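Local coordinates for protein-tyrosine-phosphatase (Shewanella sp., PDB 2Z72), which probably removes phosphate from tyrosine residues of proteins, as a cold-active, zinc-containing phosphatase of the calcineurin-like phosphoesterase family, at residues S35-R43 and L50-E58; V292-I301 and T334-Q342. All coordinates share one frame; numbering follows the deposited sequence.

Contact 1: S35-R43 and L50-E58; sequences SIEKLQVNR and LPETKLSSE
Leu50 receives Arg43 through its backbone oxygen, which the guanidinium group meets side-on with two nitrogens. Arg43 NH2 lies 2.7 Å from Leu50 O and Arg43 NE 3.2 Å from it, the oxygen sitting close to the guanidinium plane, with NE on a lone pair. A bend at chi3 (-36°) folds the arginine chain back to this edge. A leucine in place of Arg43 would probably leave Leu50 O without both side-chain donors and the Glu52 carboxylate without its nearby positive charge.

Glu52 works on the backbone instead: its OE1 accepts Arg43 N at 2.8 Å, in a nearly straight bond (167°) that uses the anti lone pair. Its CD lies over one guanidinium face; OE2 and Arg43 NH2 are probably attracted by charge alone, no N-H pointing at the oxygen. A water also donates to Glu52 OE1. The carboxylate thus takes the N-H of Arg43 beyond the last bridge, Val41-Thr53.

Thr53 and Val41 form the antiparallel hydrogen-bonded pair, with Val41 N 2.8 Å from Thr53 O; the return bond, Thr53 N to Val41 O, is weak. On the other face Lys54 passes obliquely beside Gln40, a tentative contact because both chains take alternative positions. Leu55 N donates to Leu39 O at 2.8 Å, and the Leu55 and Val41 side chains cross at about a right angle, Leu55 CD2 3.6 Å from Val41 CG2. Trp25 packs on Val41, while Tyr130 of helix 122-138 touches Thr53 and Leu55.

Arg43 and Glu52, one from each segment, therefore extend the cross-strand bonding past a two-residue ladder, and their bonds to Leu50 O and Arg43 N hold the open end of the hairpin.

Contact 2: V292-I301 and T334-Q342; sequences VLGLFHNKVI and TLQENSLNQ
The type I' turn Phe296-Lys299, which links strands 293-295 and 300-302, meets the C-terminal hairpin of strands 336-337 and 340-341 through His297 and Asn298. Asn298 makes the direct polar link: its ND2 lies 3.0 Å from Asn341 OD1. The bond is somewhat bent (150°), and the nitrogen stands above the carbonyl plane of Asn341, not on a lone pair. Asn298 ND2 also has a weak bond to Leu335 O at 3.1 Å.

The in-plane approach to Asn341 OD1 belongs to Gln336 NE2 of the same hairpin, 2.8 Å away and almost straight (170°). With CG anti to the backbone N (chi1 -164°) and an extended chain, Gln336 reaches across to this oxygen. Two donors therefore fix the Asn341 amide, and its ND2 lies near the His297 ring plane at the edge, 4.0 Å from His297 CD2. Two waters donate to His297 O, one accepting from Asn341 ND2 and the other from Gln336 NE2. The ring's own polar partner lies elsewhere, His297 ND1 bonding to Glu267.

Beside this amide cluster Leu335 CD1 packs against Val292 CG1 at 4.2 Å. Gly294, lacking a side chain, leaves room for the Asn298 carboxamide.

The 293-302 hairpin carries a classic beta bulge, Lys299 and Val300 facing Leu295; another, Leu335 and Gln336 facing Leu323, lies where the C-terminal segment joins strand 322-326. Side chains and waters, with no main-chain ladder, join the two mixed sheets, as fits the two-sheet sandwich of calcineurin-like phosphoesterases.

From the N terminus, strands 8-14, 22-27 and 30-35 come first; contact 1 then closes a short loop of six residues, 44-49, whose Cys47 is disulfide-bonded to Cys27 of strand 22-27. Val41 and Leu50 of this hairpin touch strands 8-14 and 22-27, while Thr53 and Leu55 touch helix 122-138. The zinc ligands, from Asp78 to His286, all follow before contact 2 opens. Contact 2 closes the longer loop 302-333, which includes strands 315-319 and 322-326, and brings the chain's end against the six-stranded sheet. The two loops run in series, neither enclosing nor crossing the other. The centres of contacts 1 and 2 lie about 42 Å apart, on opposite sides of the chain's centre.

Contact 1: S35-R43 and L50-E58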
# COMPACT_ATOMS: atom_id res chain seq x y z
N SER A 35 -4.02 20.76 -18.87
CA SER A 35 -4.85 19.83 -19.61
C SER A 35 -3.98 18.68 -20.11
O SER A 35 -2.95 18.97 -20.74
CB SER A 35 -5.52 20.51 -20.79
OG SER A 35 -6.35 21.58 -20.34
N ILE A 36 -4.34 17.44 -19.81
CA ILE A 36 -3.47 16.34 -20.18
C ILE A 36 -3.72 15.85 -21.61
O ILE A 36 -4.89 15.53 -21.92
CB ILE A 36 -3.63 15.19 -19.18
CG1 ILE A 36 -3.17 15.61 -17.77
CG2 ILE A 36 -2.93 13.91 -19.63
CD1 ILE A 36 -3.68 14.83 -16.62
N GLU A 37 -2.65 15.85 -22.40
CA GLU A 37 -2.62 15.49 -23.81
C GLU A 37 -2.00 14.09 -23.93
O GLU A 37 -0.88 13.81 -23.37
CB GLU A 37 -1.84 16.48 -24.68
CG GLU A 37 -1.77 17.94 -24.31
CD GLU A 37 -2.90 18.68 -24.98
OE1 GLU A 37 -3.07 19.89 -24.80
OE2 GLU A 37 -3.62 17.88 -25.65
N LYS A 38 -2.72 13.20 -24.62
CA LYS A 38 -2.20 11.89 -25.01
C LYS A 38 -1.76 11.11 -23.80
O LYS A 38 -0.76 10.36 -23.83
CB LYS A 38 -1.05 12.07 -25.99
CG LYS A 38 -1.35 12.87 -27.24
CD LYS A 38 -0.22 12.96 -28.25
CE LYS A 38 -0.64 13.10 -29.70
NZ LYS A 38 0.45 12.96 -30.72
N LEU A 39 -2.51 11.28 -22.72
CA LEU A 39 -2.30 10.55 -21.43
C LEU A 39 -1.00 10.87 -20.73
O LEU A 39 -0.69 10.25 -19.70
CB LEU A 39 -2.44 9.07 -21.58
CG LEU A 39 -3.79 8.61 -22.19
CD1 LEU A 39 -3.73 7.10 -22.18
CD2 LEU A 39 -5.02 9.12 -21.46
N GLN A 40 -0.26 11.89 -21.14
CA GLN A 40 1.05 12.19 -20.55
C GLN A 40 0.85 13.31 -19.57
O GLN A 40 0.52 14.48 -19.86
CB GLN A 40 1.99 12.70 -21.63
CG GLN A 40 2.48 11.70 -22.63
CD GLN A 40 3.39 10.58 -22.18
OE1 GLN A 40 3.91 10.56 -21.06
NE2 GLN A 40 3.62 9.61 -23.05
N VAL A 41 1.09 13.00 -18.33
CA VAL A 41 0.99 14.01 -17.28
C VAL A 41 2.36 14.67 -17.13
O VAL A 41 3.20 14.11 -16.45
CB VAL A 41 0.53 13.38 -15.97
CG1 VAL A 41 0.35 14.43 -14.93
CG2 VAL A 41 -0.75 12.55 -16.17
N ASN A 42 2.47 15.81 -17.80
CA ASN A 42 3.69 16.58 -17.89
C ASN A 42 3.64 17.79 -16.99
O ASN A 42 2.66 18.53 -16.97
CB ASN A 42 3.94 17.07 -19.32
CG ASN A 42 4.34 15.90 -20.21
OD1 ASN A 42 4.84 14.87 -19.74
ND2 ASN A 42 4.07 16.12 -21.49
N ARG A 43 4.74 18.00 -16.27
CA ARG A 43 4.80 19.10 -15.30
C ARG A 43 5.00 20.37 -16.04
O ARG A 43 5.76 20.49 -17.00
CB ARG A 43 5.99 18.76 -14.38
CG ARG A 43 6.47 19.74 -13.47
CD ARG A 43 7.96 19.66 -13.15
NE ARG A 43 8.53 18.41 -13.07
CZ ARG A 43 9.49 17.69 -13.58
NH1 ARG A 43 10.32 18.08 -14.52
NH2 ARG A 43 9.67 16.45 -13.13
N LEU A 50 8.52 17.54 -9.65
CA LEU A 50 7.32 16.75 -9.37
C LEU A 50 7.14 15.66 -10.41
O LEU A 50 7.54 15.79 -11.57
CB LEU A 50 6.10 17.64 -9.37
CG LEU A 50 6.06 18.71 -8.27
CD1 LEU A 50 4.84 19.60 -8.46
CD2 LEU A 50 6.09 18.06 -6.90
N PRO A 51 6.54 14.54 -9.98
CA PRO A 51 6.51 13.38 -10.91
C PRO A 51 5.62 13.56 -12.13
O PRO A 51 4.54 14.13 -12.06
CB PRO A 51 5.97 12.25 -10.02
CG PRO A 51 5.21 12.94 -8.96
CD PRO A 51 5.97 14.23 -8.70
N GLU A 52 6.05 12.97 -13.22
CA GLU A 52 5.41 12.88 -14.49
C GLU A 52 5.14 11.40 -14.72
O GLU A 52 5.97 10.54 -14.36
CB GLU A 52 6.25 13.48 -15.61
CG GLU A 52 6.65 14.92 -15.27
CD GLU A 52 7.50 15.49 -16.41
OE1 GLU A 52 7.04 16.53 -16.95
OE2 GLU A 52 8.57 14.94 -16.73
N THR A 53 3.97 11.12 -15.19
CA THR A 53 3.44 9.77 -15.35
C THR A 53 2.60 9.69 -16.61
O THR A 53 1.90 10.66 -16.97
CB THR A 53 2.51 9.35 -14.21
OG1 THR A 53 3.18 9.70 -12.98
CG2 THR A 53 2.30 7.84 -14.08
N LYS A 54 2.72 8.54 -17.24
CA LYS A 54 1.78 8.24 -18.29
C LYS A 54 0.59 7.56 -17.63
O LYS A 54 0.76 6.58 -16.91
CB LYS A 54 2.35 7.36 -19.40
CG LYS A 54 1.30 6.90 -20.40
CD LYS A 54 1.66 7.26 -21.83
CE LYS A 54 0.75 6.57 -22.83
NZ LYS A 54 1.38 5.55 -23.71
N LEU A 55 -0.59 8.10 -17.90
CA LEU A 55 -1.79 7.44 -17.40
C LEU A 55 -2.00 6.07 -18.06
O LEU A 55 -1.72 5.89 -19.23
CB LEU A 55 -3.03 8.33 -17.61
CG LEU A 55 -2.96 9.67 -16.90
CD1 LEU A 55 -4.31 10.37 -17.10
CD2 LEU A 55 -2.64 9.57 -15.42
N SER A 56 -2.45 5.15 -17.24
CA SER A 56 -2.57 3.75 -17.62
C SER A 56 -3.97 3.43 -18.07
O SER A 56 -4.90 3.84 -17.39
CB SER A 56 -2.28 2.97 -16.32
OG SER A 56 -1.91 1.65 -16.58
N SER A 57 -4.13 2.64 -19.10
CA SER A 57 -5.40 2.10 -19.52
C SER A 57 -5.68 0.73 -18.91
O SER A 57 -6.69 0.13 -19.26
CB SER A 57 -5.42 2.04 -21.07
OG SER A 57 -4.44 1.10 -21.55
N GLU A 58 -4.91 0.08 -18.06
CA GLU A 58 -4.97 -1.24 -17.51
C GLU A 58 -4.91 -1.31 -15.96
O GLU A 58 -5.63 -2.18 -15.47
CB GLU A 58 -3.81 -2.16 -17.98
CG GLU A 58 -3.29 -2.03 -19.37
CD GLU A 58 -2.04 -2.71 -19.80
OE1 GLU A 58 -1.67 -2.83 -21.00
OE2 GLU A 58 -1.24 -3.21 -18.99
O HOH W 1 8.01 18.38 -18.57

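Contact 2: V292-I301 and T334-Q342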
# COMPACT_ATOMS: atom_id res chain seq x y z
N VAL A 292 12.46 -5.86 9.50
CA VAL A 292 11.60 -7.00 9.11
C VAL A 292 11.95 -8.17 10.06
O VAL A 292 13.11 -8.45 10.29
CB VAL A 292 11.81 -7.35 7.66
CG1 VAL A 292 11.36 -8.79 7.33
CG2 VAL A 292 11.12 -6.37 6.74
N LEU A 293 10.94 -8.77 10.65
CA LEU A 293 11.24 -9.83 11.62
C LEU A 293 10.06 -10.79 11.63
O LEU A 293 8.90 -10.45 11.36
CB LEU A 293 11.50 -9.25 12.97
CG LEU A 293 10.42 -8.35 13.58
CD1 LEU A 293 9.28 -9.09 14.25
CD2 LEU A 293 11.17 -7.49 14.59
N GLY A 294 10.41 -11.97 12.10
CA GLY A 294 9.41 -12.99 12.33
C GLY A 294 9.03 -13.17 13.78
O GLY A 294 9.87 -12.93 14.68
N LEU A 295 7.76 -13.55 13.97
CA LEU A 295 7.21 -13.92 15.28
C LEU A 295 6.59 -15.31 15.17
O LEU A 295 6.20 -15.80 14.10
CB LEU A 295 6.13 -12.90 15.68
CG LEU A 295 6.65 -11.47 15.95
CD1 LEU A 295 5.45 -10.65 16.28
CD2 LEU A 295 7.61 -11.47 17.11
N PHE A 296 6.52 -15.98 16.31
CA PHE A 296 5.84 -17.29 16.40
C PHE A 296 6.44 -18.28 15.42
O PHE A 296 5.79 -18.84 14.57
CB PHE A 296 4.34 -17.16 16.19
CG PHE A 296 3.71 -16.17 17.13
CD1 PHE A 296 3.26 -14.95 16.67
CD2 PHE A 296 3.59 -16.46 18.46
CE1 PHE A 296 2.67 -14.06 17.54
CE2 PHE A 296 3.01 -15.57 19.37
CZ PHE A 296 2.57 -14.33 18.90
N HIS A 297 7.76 -18.53 15.57
CA HIS A 297 8.45 -19.47 14.70
C HIS A 297 8.22 -19.08 13.24
O HIS A 297 7.98 -19.92 12.36
CB HIS A 297 8.01 -20.89 15.09
CG HIS A 297 8.31 -21.30 16.51
ND1 HIS A 297 7.40 -21.14 17.51
CD2 HIS A 297 9.43 -21.76 17.06
CE1 HIS A 297 7.93 -21.56 18.67
NE2 HIS A 297 9.16 -21.94 18.42
N ASN A 298 8.31 -17.78 12.96
CA ASN A 298 8.16 -17.15 11.66
C ASN A 298 6.84 -17.47 10.94
O ASN A 298 6.74 -17.31 9.73
CB ASN A 298 9.29 -17.61 10.78
CG ASN A 298 10.63 -17.03 11.13
OD1 ASN A 298 10.72 -15.87 11.44
ND2 ASN A 298 11.67 -17.85 11.08
N LYS A 299 5.82 -17.74 11.72
CA LYS A 299 4.45 -17.85 11.21
C LYS A 299 3.82 -16.48 10.91
O LYS A 299 2.94 -16.42 10.05
CB LYS A 299 3.59 -18.59 12.25
CG LYS A 299 4.04 -20.04 12.38
CD LYS A 299 3.28 -20.76 13.47
CE LYS A 299 3.87 -22.12 13.73
NZ LYS A 299 3.18 -22.83 14.86
N VAL A 300 4.28 -15.44 11.59
CA VAL A 300 3.93 -14.06 11.27
C VAL A 300 5.23 -13.37 10.88
O VAL A 300 6.22 -13.45 11.61
CB VAL A 300 3.26 -13.31 12.44
CG1 VAL A 300 3.18 -11.80 12.15
CG2 VAL A 300 1.85 -13.80 12.74
N ILE A 301 5.20 -12.66 9.76
CA ILE A 301 6.33 -11.78 9.42
C ILE A 301 5.81 -10.36 9.40
O ILE A 301 4.89 -10.03 8.68
CB ILE A 301 7.02 -12.12 8.10
CG1 ILE A 301 7.28 -13.63 7.92
CG2 ILE A 301 8.31 -11.32 8.00
CD1 ILE A 301 8.29 -14.22 8.87
N THR A 334 18.83 -14.59 6.07
CA THR A 334 17.76 -15.57 5.97
C THR A 334 17.02 -15.67 7.30
O THR A 334 17.72 -15.88 8.28
CB THR A 334 18.31 -16.94 5.51
OG1 THR A 334 18.86 -16.69 4.20
CG2 THR A 334 17.23 -17.95 5.32
N LEU A 335 15.69 -15.61 7.27
CA LEU A 335 14.89 -15.82 8.46
C LEU A 335 14.50 -17.27 8.63
O LEU A 335 14.46 -17.82 9.72
CB LEU A 335 13.62 -14.98 8.48
CG LEU A 335 13.81 -13.47 8.32
CD1 LEU A 335 12.50 -12.73 8.30
CD2 LEU A 335 14.68 -12.93 9.45
N GLN A 336 14.17 -17.92 7.50
CA GLN A 336 13.70 -19.30 7.48
C GLN A 336 14.19 -19.92 6.18
O GLN A 336 14.06 -19.34 5.11
CB GLN A 336 12.17 -19.44 7.61
CG GLN A 336 11.68 -20.85 7.96
CD GLN A 336 10.18 -20.94 8.01
OE1 GLN A 336 9.53 -20.97 6.95
NE2 GLN A 336 9.56 -21.01 9.18
N GLU A 337 14.69 -21.17 6.28
CA GLU A 337 14.96 -21.89 5.02
C GLU A 337 14.46 -23.28 5.14
O GLU A 337 14.62 -23.99 6.16
CB GLU A 337 16.38 -21.79 4.65
CG GLU A 337 17.51 -22.15 5.58
CD GLU A 337 18.74 -21.75 4.72
OE1 GLU A 337 19.83 -21.55 5.27
OE2 GLU A 337 18.54 -21.65 3.48
N ASN A 338 13.91 -23.65 3.98
CA ASN A 338 12.90 -24.72 3.87
C ASN A 338 11.82 -24.60 4.95
O ASN A 338 10.82 -23.90 4.71
CB ASN A 338 13.62 -26.08 3.87
CG ASN A 338 14.45 -26.14 2.60
OD1 ASN A 338 15.67 -26.28 2.70
ND2 ASN A 338 13.77 -26.05 1.45
N SER A 339 11.90 -25.21 6.14
CA SER A 339 10.95 -24.79 7.19
C SER A 339 11.70 -24.51 8.49
O SER A 339 11.17 -24.33 9.60
CB SER A 339 9.85 -25.82 7.37
OG SER A 339 8.66 -25.37 8.01
N LEU A 340 13.02 -24.43 8.35
CA LEU A 340 13.92 -24.38 9.51
C LEU A 340 14.16 -22.96 9.93
O LEU A 340 14.66 -22.15 9.14
CB LEU A 340 15.25 -25.07 9.15
CG LEU A 340 16.16 -25.37 10.35
CD1 LEU A 340 15.52 -26.42 11.27
CD2 LEU A 340 17.56 -25.84 9.97
N ASN A 341 13.77 -22.62 11.17
CA ASN A 341 13.95 -21.23 11.58
C ASN A 341 15.39 -21.00 11.94
O ASN A 341 16.07 -21.84 12.55
CB ASN A 341 13.10 -20.88 12.83
CG ASN A 341 11.65 -21.17 12.47
OD1 ASN A 341 11.23 -20.80 11.36
ND2 ASN A 341 10.99 -21.78 13.41
N GLN A 342 15.85 -19.82 11.50
CA GLN A 342 17.27 -19.48 11.71
C GLN A 342 17.48 -18.78 13.05
O GLN A 342 16.51 -18.46 13.80
CB GLN A 342 17.77 -18.59 10.55
CG GLN A 342 17.58 -19.19 9.15
CD GLN A 342 18.23 -20.57 9.03
OE1 GLN A 342 19.48 -20.54 8.98
NE2 GLN A 342 17.44 -21.67 8.94
OXT GLN A 342 18.65 -18.54 13.36
O HOH W 2 8.02 -22.77 12.51
O HOH W 3 6.89 -21.17 10.34